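Long-range contacts in PHO85 cyclin PHO80 (Saccharomyces cerevisiae, PDB 2PMI), which serves as the cyclin partner of the cyclin-dependent kinase PHO85 and represses phosphate-starvation-responsive genes when phosphate is plentiful: residues Asp26-Ser31 against Leu90-Leu95; Val37-Met42 against Val94-Leu99; Ile102-Thr107 against His175-Cys180; Arg169-Asp174 against Ser212-Leu217. One frame throughout, in Å; residues are numbered along the deposited sequence.

Contact 1. Residues Asp26-Ser31 against Leu90-Leu95; sequences DFNKCS and LEHCVL
A first torsion of 63° tucks the Phe27 ring between its own backbone N and carbonyl carbon and brings the rim of the ring to Cys93, while His92 (chi1 -58°), its CG anti to the carbonyl carbon, sends its imidazole back to the carbonyls of 26-31. Phe27 CE2 lies 3.7 Å from Cys93 SG, and the sulfur sits at the edge of the ring, 5.0 Å from the centroid of Phe27: a sulfur-aromatic contact in which a small, polarisable thiol meets ring hydrogens. His92 ND1 donates a weak, bent bond to Phe27 O (3.3 Å, 124° at the hydrogen), and Asn28 O stands over one face of the imidazole, offset toward the rim. Histidine suits the place because it is flat enough to lie among backbone carbonyls and has an N-H to turn to one of them, though only weakly.

The segment opens with an Asx turn at Asp26, and the chain then leads to helix 32-51, whose N-cap is Ser31. Asp26 OD2 makes the turn by accepting from Asn28 N at 2.9 Å, reached from above the carboxylate plane. A second bond, from Asn28 ND2 at 3.3 Å to the syn lone pair of Asp26 OD2, turns the amide so that ND2 lies over one face of the Phe27 ring, toward the rim, with OD1 of Asn28 directed at His92 CB (4.1 Å). On the other side of the contact, Glu91 occupies the N-cap position of helix 92-108 of the cyclin fold. Leu217 packs on both Phe27 and Cys93, and Glu91 OE1 bonds to the backbone of the partner protein's chain, presumably PHO85.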
loop_
_atom_site.group_PDB
_atom_site.type_symbol
_atom_site.label_atom_id
_atom_site.label_comp_id
_atom_site.label_asym_id
_atom_site.label_seq_id
_atom_site.Cartn_x
_atom_site.Cartn_y
_atom_site.Cartn_z
ATOM N N ASP B 26 -8.222 -13.204 -16.153
ATOM C CA ASP B 26 -8.036 -12.129 -15.176
ATOM C C ASP B 26 -9.334 -11.796 -14.431
ATOM O O ASP B 26 -10.253 -11.221 -15.019
ATOM C CB ASP B 26 -7.521 -10.886 -15.902
ATOM C CG ASP B 26 -7.238 -9.734 -14.970
ATOM O OD1 ASP B 26 -6.742 -8.702 -15.465
ATOM O OD2 ASP B 26 -7.510 -9.850 -13.756
ATOM N N PHE B 27 -9.399 -12.140 -13.141
ATOM C CA PHE B 27 -10.599 -11.887 -12.346
ATOM C C PHE B 27 -11.040 -10.426 -12.328
ATOM O O PHE B 27 -12.158 -10.115 -11.915
ATOM C CB PHE B 27 -10.457 -12.424 -10.897
ATOM C CG PHE B 27 -9.353 -11.782 -10.074
ATOM C CD1 PHE B 27 -8.058 -12.308 -10.080
ATOM C CD2 PHE B 27 -9.625 -10.684 -9.256
ATOM C CE1 PHE B 27 -7.048 -11.755 -9.281
ATOM C CE2 PHE B 27 -8.631 -10.123 -8.457
ATOM C CZ PHE B 27 -7.335 -10.663 -8.469
ATOM N N ASN B 28 -10.169 -9.532 -12.780
ATOM C CA ASN B 28 -10.499 -8.109 -12.839
ATOM C C ASN B 28 -11.429 -7.837 -14.018
ATOM O O ASN B 28 -12.345 -7.022 -13.928
ATOM C CB ASN B 28 -9.232 -7.273 -13.003
ATOM C CG ASN B 28 -8.589 -6.932 -11.686
ATOM O OD1 ASN B 28 -9.109 -6.116 -10.920
ATOM N ND2 ASN B 28 -7.451 -7.557 -11.408
ATOM N N LYS B 29 -11.170 -8.517 -15.127
ATOM C CA LYS B 29 -11.976 -8.363 -16.322
ATOM C C LYS B 29 -13.171 -9.305 -16.264
ATOM O O LYS B 29 -13.730 -9.689 -17.286
ATOM C CB LYS B 29 -11.140 -8.689 -17.547
ATOM C CG LYS B 29 -9.918 -7.812 -17.722
ATOM C CD LYS B 29 -9.132 -8.289 -18.937
ATOM C CE LYS B 29 -7.924 -7.428 -19.226
ATOM N NZ LYS B 29 -7.217 -7.942 -20.430
ATOM N N CYS B 30 -13.562 -9.672 -15.055
ATOM C CA CYS B 30 -14.675 -10.584 -14.852
ATOM C C CYS B 30 -15.802 -9.885 -14.081
ATOM O O CYS B 30 -15.544 -9.008 -13.257
ATOM C CB CYS B 30 -14.159 -11.814 -14.105
ATOM S SG CYS B 30 -15.415 -12.820 -13.357
ATOM N N SER B 31 -17.047 -10.270 -14.355
ATOM C CA SER B 31 -18.222 -9.668 -13.714
ATOM C C SER B 31 -18.275 -9.759 -12.186
ATOM O O SER B 31 -18.312 -10.857 -11.630
ATOM C CB SER B 31 -19.478 -10.305 -14.288
ATOM O OG SER B 31 -20.565 -10.147 -13.399
ATOM N N LEU B 90 -17.733 -2.677 -3.407
ATOM C CA LEU B 90 -16.544 -3.423 -3.081
ATOM C C LEU B 90 -15.899 -3.797 -4.419
ATOM O O LEU B 90 -16.599 -4.223 -5.343
ATOM C CB LEU B 90 -16.915 -4.695 -2.298
ATOM C CG LEU B 90 -17.750 -4.658 -1.003
ATOM C CD1 LEU B 90 -18.116 -6.094 -0.608
ATOM C CD2 LEU B 90 -16.981 -3.969 0.113
ATOM N N GLU B 91 -14.577 -3.623 -4.506
ATOM C CA GLU B 91 -13.791 -3.951 -5.695
ATOM C C GLU B 91 -13.526 -5.459 -5.799
ATOM O O GLU B 91 -13.579 -6.171 -4.798
ATOM C CB GLU B 91 -12.437 -3.239 -5.646
ATOM C CG GLU B 91 -12.496 -1.722 -5.497
ATOM C CD GLU B 91 -11.130 -1.062 -5.676
ATOM O OE1 GLU B 91 -10.477 -1.319 -6.708
ATOM O OE2 GLU B 91 -10.707 -0.282 -4.795
ATOM N N HIS B 92 -13.210 -5.920 -7.012
ATOM C CA HIS B 92 -12.903 -7.328 -7.311
ATOM C C HIS B 92 -11.908 -7.961 -6.337
ATOM O O HIS B 92 -12.258 -8.881 -5.600
ATOM C CB HIS B 92 -12.332 -7.441 -8.715
ATOM C CG HIS B 92 -13.240 -6.909 -9.775
ATOM N ND1 HIS B 92 -13.965 -7.728 -10.613
ATOM C CD2 HIS B 92 -13.578 -5.640 -10.100
ATOM C CE1 HIS B 92 -14.713 -6.986 -11.407
ATOM N NE2 HIS B 92 -14.496 -5.716 -11.115
ATOM N N CYS B 93 -10.665 -7.489 -6.365
ATOM C CA CYS B 93 -9.643 -7.994 -5.462
ATOM C C CYS B 93 -10.199 -8.099 -4.039
ATOM O O CYS B 93 -9.956 -9.081 -3.343
ATOM C CB CYS B 93 -8.430 -7.062 -5.448
ATOM S SG CYS B 93 -7.601 -6.842 -7.034
ATOM N N VAL B 94 -10.938 -7.092 -3.590
ATOM C CA VAL B 94 -11.488 -7.164 -2.247
ATOM C C VAL B 94 -12.414 -8.374 -2.106
ATOM O O VAL B 94 -12.522 -8.948 -1.042
ATOM C CB VAL B 94 -12.253 -5.870 -1.877
ATOM C CG1 VAL B 94 -13.025 -6.049 -0.558
ATOM C CG2 VAL B 94 -11.274 -4.750 -1.718
ATOM N N LEU B 95 -13.076 -8.762 -3.187
ATOM C CA LEU B 95 -13.976 -9.907 -3.152
ATOM C C LEU B 95 -13.161 -11.180 -2.934
ATOM O O LEU B 95 -13.432 -11.963 -2.021
ATOM C CB LEU B 95 -14.745 -10.006 -4.471
ATOM C CG LEU B 95 -15.494 -8.750 -4.923
ATOM C CD1 LEU B 95 -16.165 -9.026 -6.257
ATOM C CD2 LEU B 95 -16.534 -8.333 -3.868
#

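Contact 2. Residues Val37-Met42 against Val94-Leu99; sequences VLISRM and VLMTSL
Helices 37-42 and 94-99 run side by side in the same direction, their local axes 10° apart and 10.5 Å from each other at closest approach, with Ile39 and Leu99 nearest in the backbone. Ile39 carries the contact with both branches. Its longer arm, extended through CG1 (chi2 175°), lays CD1 on the first turn of the opposing segment, 3.5 Å from Leu95 O and 3.9 Å from Leu95 CB, and 4.3 Å from Met96 SD. Its shorter branch, CG2, meets Leu99 CD1 at 3.9 Å, the two side chains reaching out from facing helices and overlapping alongside. A beta-branched residue fits here because it can touch two successive turns of the neighbour at once.

This is helix-against-helix packing within the all-helical cyclin fold, where helix 92-108 also borders helices 119-134 and 216-227. Leu99, its CG anti to the backbone N (chi1 -174°), reaches across so that CD1 touches Met42 CG as well, at 4.3 Å. Met96 leaves its helix pointing away from 37-42, yet its flexible thioether chain bends round to bring SD to Ile39. Phe81 of helix 77-86 also packs on Ile39, and Leu227 of helix 216-227 packs on Met42.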
loop_
_atom_site.group_PDB
_atom_site.type_symbol
_atom_site.label_atom_id
_atom_site.label_comp_id
_atom_site.label_asym_id
_atom_site.label_seq_id
_atom_site.Cartn_x
_atom_site.Cartn_y
_atom_site.Cartn_z
ATOM N N VAL B 37 -21.083 -14.952 -7.125
ATOM C CA VAL B 37 -21.726 -16.262 -7.234
ATOM C C VAL B 37 -20.671 -17.332 -6.973
ATOM O O VAL B 37 -20.812 -18.128 -6.041
ATOM C CB VAL B 37 -22.426 -16.521 -8.625
ATOM C CG1 VAL B 37 -23.476 -15.463 -8.896
ATOM C CG2 VAL B 37 -21.423 -16.556 -9.742
ATOM N N LEU B 38 -19.604 -17.332 -7.771
ATOM C CA LEU B 38 -18.532 -18.300 -7.587
ATOM C C LEU B 38 -18.076 -18.320 -6.128
ATOM O O LEU B 38 -17.887 -19.383 -5.551
ATOM C CB LEU B 38 -17.341 -17.977 -8.499
ATOM C CG LEU B 38 -17.576 -18.214 -9.992
ATOM C CD1 LEU B 38 -16.294 -18.006 -10.799
ATOM C CD2 LEU B 38 -18.081 -19.629 -10.177
ATOM N N ILE B 39 -17.909 -17.156 -5.516
ATOM C CA ILE B 39 -17.478 -17.135 -4.129
ATOM C C ILE B 39 -18.536 -17.691 -3.188
ATOM O O ILE B 39 -18.244 -18.557 -2.365
ATOM C CB ILE B 39 -17.110 -15.725 -3.662
ATOM C CG1 ILE B 39 -15.879 -15.231 -4.427
ATOM C CG2 ILE B 39 -16.823 -15.749 -2.175
ATOM C CD1 ILE B 39 -15.496 -13.768 -4.135
ATOM N N SER B 40 -19.760 -17.193 -3.307
ATOM C CA SER B 40 -20.848 -17.654 -2.450
ATOM C C SER B 40 -21.023 -19.171 -2.505
ATOM O O SER B 40 -21.227 -19.826 -1.481
ATOM C CB SER B 40 -22.150 -16.973 -2.861
ATOM O OG SER B 40 -22.046 -15.577 -2.677
ATOM N N ARG B 41 -20.958 -19.720 -3.714
ATOM C CA ARG B 41 -21.097 -21.158 -3.908
ATOM C C ARG B 41 -20.040 -21.850 -3.063
ATOM O O ARG B 41 -20.347 -22.681 -2.206
ATOM C CB ARG B 41 -20.897 -21.529 -5.380
ATOM C CG ARG B 41 -22.042 -21.137 -6.301
ATOM C CD ARG B 41 -21.696 -21.486 -7.749
ATOM N NE ARG B 41 -22.865 -21.479 -8.629
ATOM C CZ ARG B 41 -22.821 -21.766 -9.928
ATOM N NH1 ARG B 41 -21.663 -22.083 -10.507
ATOM N NH2 ARG B 41 -23.935 -21.753 -10.650
ATOM N N MET B 42 -18.790 -21.496 -3.314
ATOM C CA MET B 42 -17.685 -22.070 -2.576
ATOM C C MET B 42 -17.938 -21.945 -1.076
ATOM O O MET B 42 -17.692 -22.877 -0.308
ATOM C CB MET B 42 -16.400 -21.330 -2.927
ATOM C CG MET B 42 -15.196 -21.836 -2.180
ATOM S SD MET B 42 -14.921 -23.556 -2.585
ATOM C CE MET B 42 -14.135 -23.347 -4.172
ATOM N N VAL B 94 -10.938 -7.092 -3.590
ATOM C CA VAL B 94 -11.488 -7.164 -2.247
ATOM C C VAL B 94 -12.414 -8.374 -2.106
ATOM O O VAL B 94 -12.522 -8.948 -1.042
ATOM C CB VAL B 94 -12.253 -5.870 -1.877
ATOM C CG1 VAL B 94 -13.025 -6.049 -0.558
ATOM C CG2 VAL B 94 -11.274 -4.750 -1.718
ATOM N N LEU B 95 -13.076 -8.762 -3.187
ATOM C CA LEU B 95 -13.976 -9.907 -3.152
ATOM C C LEU B 95 -13.161 -11.180 -2.934
ATOM O O LEU B 95 -13.432 -11.963 -2.021
ATOM C CB LEU B 95 -14.745 -10.006 -4.471
ATOM C CG LEU B 95 -15.494 -8.750 -4.923
ATOM C CD1 LEU B 95 -16.165 -9.026 -6.257
ATOM C CD2 LEU B 95 -16.534 -8.333 -3.868
ATOM N N MET B 96 -12.162 -11.381 -3.782
ATOM C CA MET B 96 -11.305 -12.543 -3.676
ATOM C C MET B 96 -10.669 -12.597 -2.286
ATOM O O MET B 96 -10.789 -13.584 -1.559
ATOM C CB MET B 96 -10.214 -12.472 -4.744
ATOM C CG MET B 96 -10.718 -12.682 -6.151
ATOM S SD MET B 96 -11.709 -14.165 -6.230
ATOM C CE MET B 96 -10.482 -15.402 -5.827
ATOM N N THR B 97 -9.983 -11.519 -1.932
ATOM C CA THR B 97 -9.329 -11.417 -0.647
ATOM C C THR B 97 -10.227 -11.903 0.480
ATOM O O THR B 97 -9.784 -12.632 1.361
ATOM C CB THR B 97 -8.922 -9.969 -0.365
ATOM O OG1 THR B 97 -7.860 -9.591 -1.254
ATOM C CG2 THR B 97 -8.469 -9.814 1.085
ATOM N N SER B 98 -11.488 -11.500 0.457
ATOM C CA SER B 98 -12.410 -11.921 1.498
ATOM C C SER B 98 -12.392 -13.439 1.640
ATOM O O SER B 98 -12.224 -13.970 2.745
ATOM C CB SER B 98 -13.823 -11.431 1.187
ATOM O OG SER B 98 -13.983 -10.084 1.618
ATOM N N LEU B 99 -12.548 -14.131 0.515
ATOM C CA LEU B 99 -12.548 -15.582 0.508
ATOM C C LEU B 99 -11.228 -16.086 1.078
ATOM O O LEU B 99 -11.203 -16.891 2.019
ATOM C CB LEU B 99 -12.736 -16.098 -0.912
ATOM C CG LEU B 99 -12.887 -17.612 -1.041
ATOM C CD1 LEU B 99 -14.228 -18.054 -0.473
ATOM C CD2 LEU B 99 -12.775 -18.004 -2.499
#

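Contact 3. Residues Ile102-Thr107 against His175-Cys180; sequences IDLLQT and HNITLC
Leu104 CD1 is the centre of the contact, packed 3.5 Å from Ile177 CG1, with Asn176 ND2 at 3.8 Å and Cys180 CB at 4.2 Å from the same methyl. The Leu104 and Ile177 side chains lie antiparallel alongside one another. The CG1 arm ends in Ile177 CD1, 4.2 Å from Asp103 O, while on the CG2 branch the Thr107 methyl CG2 comes in across the side chain, 3.9 Å from Ile177 CG2. Leu104 reaches in because its CG stands anti to the backbone N (chi1 179°).

Behind these groups lie two helices of similar direction, 102-107 and 176-180, with axes 10.1 Å apart and crossing at -20°; His175 is the N-cap of the second. The Asn176 amide is held by groups beyond the two segments, Arg169 O and, one turn earlier on helix 92-108, Tyr100 OH, while the same ND2 rests against Leu104 CD1. Tyr100 touches Ile177 as well, and Val166 backs Leu104.

Thr107 suits the more exposed margin, giving a methyl to Ile177. With no hydrogen bond between the segments, their fit rests on the shapes of apolar branches: the Asn176 amide is bonded beyond them, and Thr107 OG1 weakly to Asp103 O within its own helix.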
loop_
_atom_site.group_PDB
_atom_site.type_symbol
_atom_site.label_atom_id
_atom_site.label_comp_id
_atom_site.label_asym_id
_atom_site.label_seq_id
_atom_site.Cartn_x
_atom_site.Cartn_y
_atom_site.Cartn_z
ATOM N N ILE B 102 -10.539 -16.461 4.594
ATOM C CA ILE B 102 -11.146 -17.586 5.288
ATOM C C ILE B 102 -10.042 -18.574 5.634
ATOM O O ILE B 102 -9.881 -18.965 6.793
ATOM C CB ILE B 102 -12.180 -18.290 4.403
ATOM C CG1 ILE B 102 -13.356 -17.359 4.166
ATOM C CG2 ILE B 102 -12.666 -19.580 5.064
ATOM C CD1 ILE B 102 -14.370 -17.927 3.228
ATOM N N ASP B 103 -9.283 -18.974 4.619
ATOM C CA ASP B 103 -8.188 -19.903 4.812
ATOM C C ASP B 103 -7.166 -19.278 5.753
ATOM O O ASP B 103 -6.401 -19.997 6.400
ATOM C CB ASP B 103 -7.525 -20.251 3.474
ATOM C CG ASP B 103 -8.304 -21.299 2.675
ATOM O OD1 ASP B 103 -9.503 -21.519 2.972
ATOM O OD2 ASP B 103 -7.716 -21.899 1.738
ATOM N N LEU B 104 -7.144 -17.947 5.844
ATOM C CA LEU B 104 -6.179 -17.305 6.730
ATOM C C LEU B 104 -6.624 -17.354 8.175
ATOM O O LEU B 104 -5.814 -17.591 9.055
ATOM C CB LEU B 104 -5.921 -15.840 6.358
ATOM C CG LEU B 104 -4.916 -15.197 7.345
ATOM C CD1 LEU B 104 -3.492 -15.397 6.824
ATOM C CD2 LEU B 104 -5.194 -13.710 7.535
ATOM N N LEU B 105 -7.905 -17.108 8.423
ATOM C CA LEU B 105 -8.426 -17.130 9.778
ATOM C C LEU B 105 -8.572 -18.576 10.275
ATOM O O LEU B 105 -8.181 -18.878 11.409
ATOM C CB LEU B 105 -9.766 -16.406 9.848
ATOM C CG LEU B 105 -10.219 -15.976 11.247
ATOM C CD1 LEU B 105 -9.179 -15.035 11.810
ATOM C CD2 LEU B 105 -11.588 -15.285 11.213
ATOM N N GLN B 106 -9.109 -19.474 9.440
ATOM C CA GLN B 106 -9.263 -20.877 9.853
ATOM C C GLN B 106 -7.926 -21.458 10.285
ATOM O O GLN B 106 -7.882 -22.366 11.107
ATOM C CB GLN B 106 -9.830 -21.771 8.729
ATOM C CG GLN B 106 -11.311 -21.550 8.382
ATOM C CD GLN B 106 -11.998 -22.767 7.739
ATOM O OE1 GLN B 106 -11.420 -23.489 6.912
ATOM N NE2 GLN B 106 -13.252 -22.982 8.116
ATOM N N THR B 107 -6.840 -20.935 9.730
ATOM C CA THR B 107 -5.505 -21.427 10.064
ATOM C C THR B 107 -4.881 -20.815 11.319
ATOM O O THR B 107 -4.180 -21.506 12.054
ATOM C CB THR B 107 -4.501 -21.226 8.874
ATOM O OG1 THR B 107 -4.697 -22.247 7.882
ATOM C CG2 THR B 107 -3.059 -21.275 9.359
ATOM N N HIS B 175 3.565 -16.231 0.891
ATOM C CA HIS B 175 3.965 -16.718 2.214
ATOM C C HIS B 175 3.289 -16.029 3.393
ATOM O O HIS B 175 3.730 -16.178 4.536
ATOM C CB HIS B 175 5.473 -16.563 2.368
ATOM C CG HIS B 175 6.257 -17.186 1.259
ATOM N ND1 HIS B 175 7.512 -16.743 0.897
ATOM C CD2 HIS B 175 5.970 -18.222 0.435
ATOM C CE1 HIS B 175 7.962 -17.477 -0.107
ATOM N NE2 HIS B 175 7.045 -18.381 -0.405
ATOM N N ASN B 176 2.224 -15.279 3.128
ATOM C CA ASN B 176 1.542 -14.556 4.195
ATOM C C ASN B 176 1.009 -15.466 5.298
ATOM O O ASN B 176 1.342 -15.278 6.467
ATOM C CB ASN B 176 0.404 -13.694 3.623
ATOM C CG ASN B 176 -0.270 -12.830 4.688
ATOM O OD1 ASN B 176 0.398 -12.110 5.430
ATOM N ND2 ASN B 176 -1.595 -12.897 4.762
ATOM N N ILE B 177 0.191 -16.448 4.928
ATOM C CA ILE B 177 -0.386 -17.363 5.906
ATOM C C ILE B 177 0.672 -17.990 6.829
ATOM O O ILE B 177 0.505 -18.023 8.062
ATOM C CB ILE B 177 -1.193 -18.481 5.208
ATOM C CG1 ILE B 177 -2.440 -17.886 4.550
ATOM C CG2 ILE B 177 -1.615 -19.533 6.225
ATOM C CD1 ILE B 177 -3.277 -18.888 3.791
ATOM N N THR B 178 1.759 -18.476 6.230
ATOM C CA THR B 178 2.830 -19.085 6.998
ATOM C C THR B 178 3.411 -18.091 7.983
ATOM O O THR B 178 3.424 -18.332 9.188
ATOM C CB THR B 178 3.949 -19.602 6.081
ATOM O OG1 THR B 178 3.492 -20.772 5.395
ATOM C CG2 THR B 178 5.187 -19.955 6.885
ATOM N N LEU B 179 3.897 -16.975 7.458
ATOM C CA LEU B 179 4.479 -15.933 8.282
ATOM C C LEU B 179 3.524 -15.612 9.401
ATOM O O LEU B 179 3.930 -15.424 10.542
ATOM C CB LEU B 179 4.722 -14.692 7.438
ATOM C CG LEU B 179 5.925 -14.869 6.520
ATOM C CD1 LEU B 179 5.807 -13.990 5.298
ATOM C CD2 LEU B 179 7.172 -14.553 7.311
ATOM N N CYS B 180 2.243 -15.553 9.059
ATOM C CA CYS B 180 1.217 -15.265 10.046
ATOM C C CYS B 180 1.220 -16.383 11.093
ATOM O O CYS B 180 1.284 -16.115 12.299
ATOM C CB CYS B 180 -0.154 -15.163 9.376
ATOM S SG CYS B 180 -1.394 -14.401 10.438
#

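Contact 4. Residues Arg169-Asp174 against Ser212-Leu217; sequences RIIPRD and SGYNVL
The Arg173 guanidinium and Tyr214 ring have nearly parallel planes, 13° apart: Arg173 CG stands 3.8 Å above the ring centre in a CH-pi contact, NE lies over CE1 and CZ, and Tyr214 OH is over the guanidinium rim. The arginine chain, extended from CG to NE (chi3 158°), runs along the Tyr214 face to Ser212. There, at the guanidinium edge and in its plane, Ser212 O accepts from Arg173 NE at 3.0 Å and from Arg173 NH2 at 3.2 Å; NH2 also reaches Ser212 OG, tilted from the plane. Beyond the two segments, the partner protein's chain supplies an acidic side chain to Arg173 NH1 and backbone to Tyr214 OH and Ser212 OG.

Here the loop before helix 176-183, kinked by an inverse gamma turn at Pro172, meets the lead-in to helix 216-227. The backbones join through Asp174 N and Gly213 O at 2.8 Å; Gly213, with phi 88°, takes a conformation suited to glycine. Asp174 OD2 accepts from Asn215 ND2 at 3.0 Å, from the syn side but tilted out of the carboxylate plane, and is salt-bridged to Arg209. Rigid Pro172 packs its CG 4.0 Å from Leu217 CG and its CB against Val216 CB.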
loop_
_atom_site.group_PDB
_atom_site.type_symbol
_atom_site.label_atom_id
_atom_site.label_comp_id
_atom_site.label_asym_id
_atom_site.label_seq_id
_atom_site.Cartn_x
_atom_site.Cartn_y
_atom_site.Cartn_z
ATOM N N ARG B 169 -1.906 -8.935 9.164
ATOM C CA ARG B 169 -1.258 -9.600 8.034
ATOM C C ARG B 169 -2.308 -9.924 6.998
ATOM O O ARG B 169 -2.561 -11.084 6.668
ATOM C CB ARG B 169 -0.542 -10.864 8.510
ATOM C CG ARG B 169 0.530 -10.545 9.531
ATOM C CD ARG B 169 1.726 -11.455 9.373
ATOM N NE ARG B 169 2.281 -11.461 8.022
ATOM C CZ ARG B 169 3.554 -11.193 7.745
ATOM N NH1 ARG B 169 4.402 -10.891 8.722
ATOM N NH2 ARG B 169 3.990 -11.247 6.496
ATOM N N ILE B 170 -2.896 -8.851 6.492
ATOM C CA ILE B 170 -3.979 -8.871 5.521
ATOM C C ILE B 170 -3.594 -8.858 4.042
ATOM O O ILE B 170 -4.472 -9.049 3.202
ATOM C CB ILE B 170 -4.856 -7.663 5.750
ATOM C CG1 ILE B 170 -3.995 -6.402 5.560
ATOM C CG2 ILE B 170 -5.436 -7.703 7.140
ATOM C CD1 ILE B 170 -4.681 -5.100 5.848
ATOM N N ILE B 171 -2.321 -8.619 3.709
ATOM C CA ILE B 171 -1.912 -8.571 2.295
ATOM C C ILE B 171 -1.737 -9.985 1.728
ATOM O O ILE B 171 -0.777 -10.682 2.045
ATOM C CB ILE B 171 -0.584 -7.772 2.099
ATOM C CG1 ILE B 171 -0.681 -6.390 2.758
ATOM C CG2 ILE B 171 -0.287 -7.580 0.615
ATOM C CD1 ILE B 171 0.690 -5.669 2.856
ATOM N N PRO B 172 -2.661 -10.411 0.854
ATOM C CA PRO B 172 -2.613 -11.742 0.249
ATOM C C PRO B 172 -1.383 -11.976 -0.604
ATOM O O PRO B 172 -1.378 -11.733 -1.809
ATOM C CB PRO B 172 -3.899 -11.795 -0.563
ATOM C CG PRO B 172 -4.029 -10.383 -1.039
ATOM C CD PRO B 172 -3.681 -9.572 0.199
ATOM N N ARG B 173 -0.328 -12.450 0.032
ATOM C CA ARG B 173 0.901 -12.740 -0.677
ATOM C C ARG B 173 1.276 -14.203 -0.340
ATOM O O ARG B 173 1.002 -14.695 0.767
ATOM C CB ARG B 173 1.970 -11.741 -0.235
ATOM C CG ARG B 173 2.893 -11.227 -1.337
ATOM C CD ARG B 173 3.750 -10.115 -0.774
ATOM N NE ARG B 173 4.976 -9.905 -1.524
ATOM C CZ ARG B 173 5.933 -9.066 -1.143
ATOM N NH1 ARG B 173 5.778 -8.373 -0.023
ATOM N NH2 ARG B 173 7.041 -8.929 -1.865
ATOM N N ASP B 174 1.878 -14.893 -1.305
ATOM C CA ASP B 174 2.261 -16.301 -1.169
ATOM C C ASP B 174 2.601 -16.833 0.210
ATOM O O ASP B 174 1.982 -17.783 0.656
ATOM C CB ASP B 174 3.403 -16.644 -2.135
ATOM C CG ASP B 174 2.952 -16.624 -3.597
ATOM O OD1 ASP B 174 1.723 -16.698 -3.827
ATOM O OD2 ASP B 174 3.808 -16.546 -4.510
ATOM N N SER B 212 6.519 -11.471 -7.705
ATOM C CA SER B 212 6.971 -11.057 -6.379
ATOM C C SER B 212 6.097 -11.577 -5.239
ATOM O O SER B 212 5.963 -10.934 -4.183
ATOM C CB SER B 212 7.054 -9.530 -6.316
ATOM O OG SER B 212 7.559 -9.098 -5.063
ATOM N N GLY B 213 5.492 -12.744 -5.472
ATOM C CA GLY B 213 4.664 -13.370 -4.462
ATOM C C GLY B 213 3.210 -12.965 -4.433
ATOM O O GLY B 213 2.504 -13.270 -3.471
ATOM N N TYR B 214 2.744 -12.265 -5.461
ATOM C CA TYR B 214 1.336 -11.877 -5.480
ATOM C C TYR B 214 0.624 -12.777 -6.462
ATOM O O TYR B 214 0.261 -12.371 -7.565
ATOM C CB TYR B 214 1.160 -10.406 -5.869
ATOM C CG TYR B 214 1.795 -9.437 -4.896
ATOM C CD1 TYR B 214 3.152 -9.098 -4.995
ATOM C CD2 TYR B 214 1.039 -8.845 -3.885
ATOM C CE1 TYR B 214 3.735 -8.182 -4.117
ATOM C CE2 TYR B 214 1.615 -7.934 -2.996
ATOM C CZ TYR B 214 2.959 -7.607 -3.121
ATOM O OH TYR B 214 3.519 -6.703 -2.248
ATOM N N ASN B 215 0.431 -14.018 -6.043
ATOM C CA ASN B 215 -0.213 -15.007 -6.887
ATOM C C ASN B 215 -1.353 -15.666 -6.110
ATOM O O ASN B 215 -2.043 -16.562 -6.609
ATOM C CB ASN B 215 0.836 -16.024 -7.331
ATOM C CG ASN B 215 2.083 -15.351 -7.912
ATOM O OD1 ASN B 215 2.099 -14.953 -9.074
ATOM N ND2 ASN B 215 3.124 -15.204 -7.090
ATOM N N VAL B 216 -1.574 -15.193 -4.890
ATOM C CA VAL B 216 -2.637 -15.751 -4.082
ATOM C C VAL B 216 -4.017 -15.577 -4.730
ATOM O O VAL B 216 -4.639 -16.568 -5.113
ATOM C CB VAL B 216 -2.660 -15.129 -2.674
ATOM C CG1 VAL B 216 -3.609 -15.902 -1.799
ATOM C CG2 VAL B 216 -1.273 -15.127 -2.070
ATOM N N LEU B 217 -4.476 -14.326 -4.874
ATOM C CA LEU B 217 -5.807 -14.030 -5.428
ATOM C C LEU B 217 -6.165 -14.731 -6.729
ATOM O O LEU B 217 -7.319 -15.136 -6.914
ATOM C CB LEU B 217 -6.013 -12.522 -5.568
ATOM C CG LEU B 217 -6.011 -11.682 -4.275
ATOM C CD1 LEU B 217 -6.395 -10.251 -4.600
ATOM C CD2 LEU B 217 -6.997 -12.235 -3.263
#

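How the contacts relate
Helix 92-108 is common to contacts 1, 2 and 3: its start serves contact 1, its middle contact 2 and its last turns contact 3. The centres of contacts 1 and 2 lie about 10 Å apart and those of contacts 1 and 3 about 21 Å. Contact 4 draws on other segments but touches all three. Leu217 bridges it to contacts 1 and 2, and Pro172 CG adds a touch 3.9 Å from Thr97 OG1 of contact 2; on the side of contact 3, Leu104 CD2 comes to 3.8 Å from Arg169 O. Contacts 1 and 4 also meet the partner protein's chain, consistent with a place on the kinase-binding side, whereas that chain touches neither contact 2 nor contact 3.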